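Local coordinates for FAD dependent oxidoreductase domain-containing protein (Deinococcus radiodurans R1, PDB 3C4N) that is of uncharacterised function but binds ADP and probably works as an FAD-dependent oxidoreductase of the ETF-QO/FixC family, at residues E96-W101 with G383-H388. Sequence-based numbering, arbitrary orientation.
Sequences EAQAEW and GLAAAH
Trp101 and His388 form an offset stack across the contact: CZ2 of Trp101 lies over the middle of the His388 imidazole, a flat partner suited to stacking, and ND1 of His388 sits above the rim of one indole face. The centroids of the tryptophan six-membered ring and the His388 ring are 4.4 Å apart, with the planes tilted by 21°. At the indole edge, near its plane, CZ3 of Trp101 comes 3.8 Å from C of Leu384. CG of Trp101 stands anti to the backbone N (chi1 -173°), which extends the broad indole from helix 96-107 to helix 379-398. CE3 of Trp101 then approaches CA of Ala385 at 3.7 Å, while Leu384 CB lies 3.9 Å from Trp101 CZ3.

About one turn before Trp101 the backbones are nearest, CA of Gln98 lying 5.2 Å from CA of Ala385; the short segments' axes cross at 105°. Such closeness suits alanine, whose CB rests 3.4 Å from Gln98 O. Thr102 OG1 hydrogen-bonds both Gln98 O and Ala385 N. The contact ties helix 96-107 to helix 379-398, whose Leu384 and His388 also meet Tyr54 of helix 46-58; the Leu384 side chain is about 10 Å from the bound ADP.

A serine in place of Trp101 would probably leave the imidazole without its stacking partner and a gap beside Ala385. Across the two segments, cohesion rests on ring stacking and van der Waals packing, supplemented by the threonine hydroxyl.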
loop_
_atom_site.group_PDB
_atom_site.type_symbol
_atom_site.label_atom_id
_atom_site.label_comp_id
_atom_site.label_asym_id
_atom_site.label_seq_id
_atom_site.Cartn_x
_atom_site.Cartn_y
_atom_site.Cartn_z
ATOM N N GLU A 96 10.211 0.822 -32.714
ATOM C CA GLU A 96 8.842 1.184 -33.082
ATOM C C GLU A 96 7.783 0.291 -32.417
ATOM O O GLU A 96 6.703 0.756 -32.068
ATOM C CB GLU A 96 8.629 1.095 -34.605
ATOM C CG GLU A 96 9.348 2.109 -35.513
ATOM C CD GLU A 96 10.850 1.873 -35.650
ATOM O OE1 GLU A 96 11.319 0.734 -35.445
ATOM O OE2 GLU A 96 11.577 2.838 -35.981
ATOM N N ALA A 97 8.070 -0.996 -32.258
ATOM C CA ALA A 97 7.088 -1.889 -31.644
ATOM C C ALA A 97 6.856 -1.521 -30.170
ATOM O O ALA A 97 5.718 -1.437 -29.705
ATOM C CB ALA A 97 7.548 -3.348 -31.761
ATOM N N GLN A 98 7.948 -1.310 -29.445
ATOM C CA GLN A 98 7.878 -0.943 -28.037
ATOM C C GLN A 98 7.162 0.396 -27.838
ATOM O O GLN A 98 6.343 0.546 -26.927
ATOM C CB GLN A 98 9.291 -0.864 -27.440
ATOM C CG GLN A 98 10.017 -2.212 -27.355
ATOM C CD GLN A 98 10.631 -2.673 -28.672
ATOM O OE1 GLN A 98 10.327 -2.147 -29.745
ATOM N NE2 GLN A 98 11.496 -3.680 -28.590
ATOM N N ALA A 99 7.464 1.357 -28.706
ATOM C CA ALA A 99 6.867 2.676 -28.624
ATOM C C ALA A 99 5.362 2.668 -28.841
ATOM O O ALA A 99 4.615 3.316 -28.101
ATOM C CB ALA A 99 7.522 3.612 -29.636
ATOM N N GLU A 100 4.907 1.940 -29.852
ATOM C CA GLU A 100 3.475 1.907 -30.153
ATOM C C GLU A 100 2.690 1.126 -29.107
ATOM O O GLU A 100 1.584 1.512 -28.744
ATOM C CB GLU A 100 3.223 1.314 -31.549
ATOM C CG GLU A 100 3.735 2.172 -32.731
ATOM C CD GLU A 100 3.337 3.659 -32.647
ATOM O OE1 GLU A 100 2.256 3.980 -32.099
ATOM O OE2 GLU A 100 4.113 4.503 -33.155
ATOM N N TRP A 101 3.269 0.033 -28.629
ATOM C CA TRP A 101 2.623 -0.787 -27.619
ATOM C C TRP A 101 2.444 0.064 -26.361
ATOM O O TRP A 101 1.376 0.065 -25.732
ATOM C CB TRP A 101 3.485 -2.015 -27.315
ATOM C CG TRP A 101 2.819 -2.996 -26.404
ATOM C CD1 TRP A 101 1.989 -4.018 -26.763
ATOM C CD2 TRP A 101 2.859 -2.993 -24.977
ATOM N NE1 TRP A 101 1.503 -4.653 -25.644
ATOM C CE2 TRP A 101 2.023 -4.043 -24.532
ATOM C CE3 TRP A 101 3.519 -2.204 -24.027
ATOM C CZ2 TRP A 101 1.827 -4.321 -23.172
ATOM C CZ3 TRP A 101 3.325 -2.478 -22.680
ATOM C CH2 TRP A 101 2.485 -3.529 -22.266
ATOM N N GLY A 383 8.832 3.217 -21.717
ATOM C CA GLY A 383 8.834 2.603 -20.390
ATOM C C GLY A 383 7.993 1.357 -20.136
ATOM O O GLY A 383 8.522 0.337 -19.707
ATOM N N LEU A 384 6.687 1.434 -20.372
ATOM C CA LEU A 384 5.810 0.289 -20.148
ATOM C C LEU A 384 6.289 -0.949 -20.901
ATOM O O LEU A 384 6.405 -2.024 -20.321
ATOM C CB LEU A 384 4.370 0.621 -20.566
ATOM C CG LEU A 384 3.629 1.646 -19.697
ATOM C CD1 LEU A 384 2.267 2.041 -20.320
ATOM C CD2 LEU A 384 3.420 1.029 -18.326
ATOM N N ALA A 385 6.593 -0.781 -22.186
ATOM C CA ALA A 385 7.041 -1.881 -23.033
ATOM C C ALA A 385 8.167 -2.683 -22.411
ATOM O O ALA A 385 8.135 -3.920 -22.423
ATOM C CB ALA A 385 7.476 -1.347 -24.396
ATOM N N ALA A 386 9.163 -1.994 -21.863
ATOM C CA ALA A 386 10.295 -2.693 -21.254
ATOM C C ALA A 386 9.893 -3.432 -19.977
ATOM O O ALA A 386 10.469 -4.474 -19.658
ATOM C CB ALA A 386 11.440 -1.712 -20.982
ATOM N N ALA A 387 8.901 -2.910 -19.254
ATOM C CA ALA A 387 8.447 -3.573 -18.028
ATOM C C ALA A 387 7.591 -4.788 -18.375
ATOM O O ALA A 387 7.618 -5.792 -17.672
ATOM C CB ALA A 387 7.650 -2.602 -17.149
ATOM N N HIS A 388 6.833 -4.690 -19.460
ATOM C CA HIS A 388 5.987 -5.793 -19.891
ATOM C C HIS A 388 6.802 -6.936 -20.496
ATOM O O HIS A 388 6.483 -8.106 -20.299
ATOM C CB HIS A 388 4.974 -5.308 -20.916
ATOM C CG HIS A 388 4.103 -6.395 -21.459
ATOM N ND1 HIS A 388 4.230 -6.880 -22.744
ATOM C CD2 HIS A 388 3.092 -7.093 -20.890
ATOM C CE1 HIS A 388 3.331 -7.827 -22.943
ATOM N NE2 HIS A 388 2.628 -7.977 -21.835
#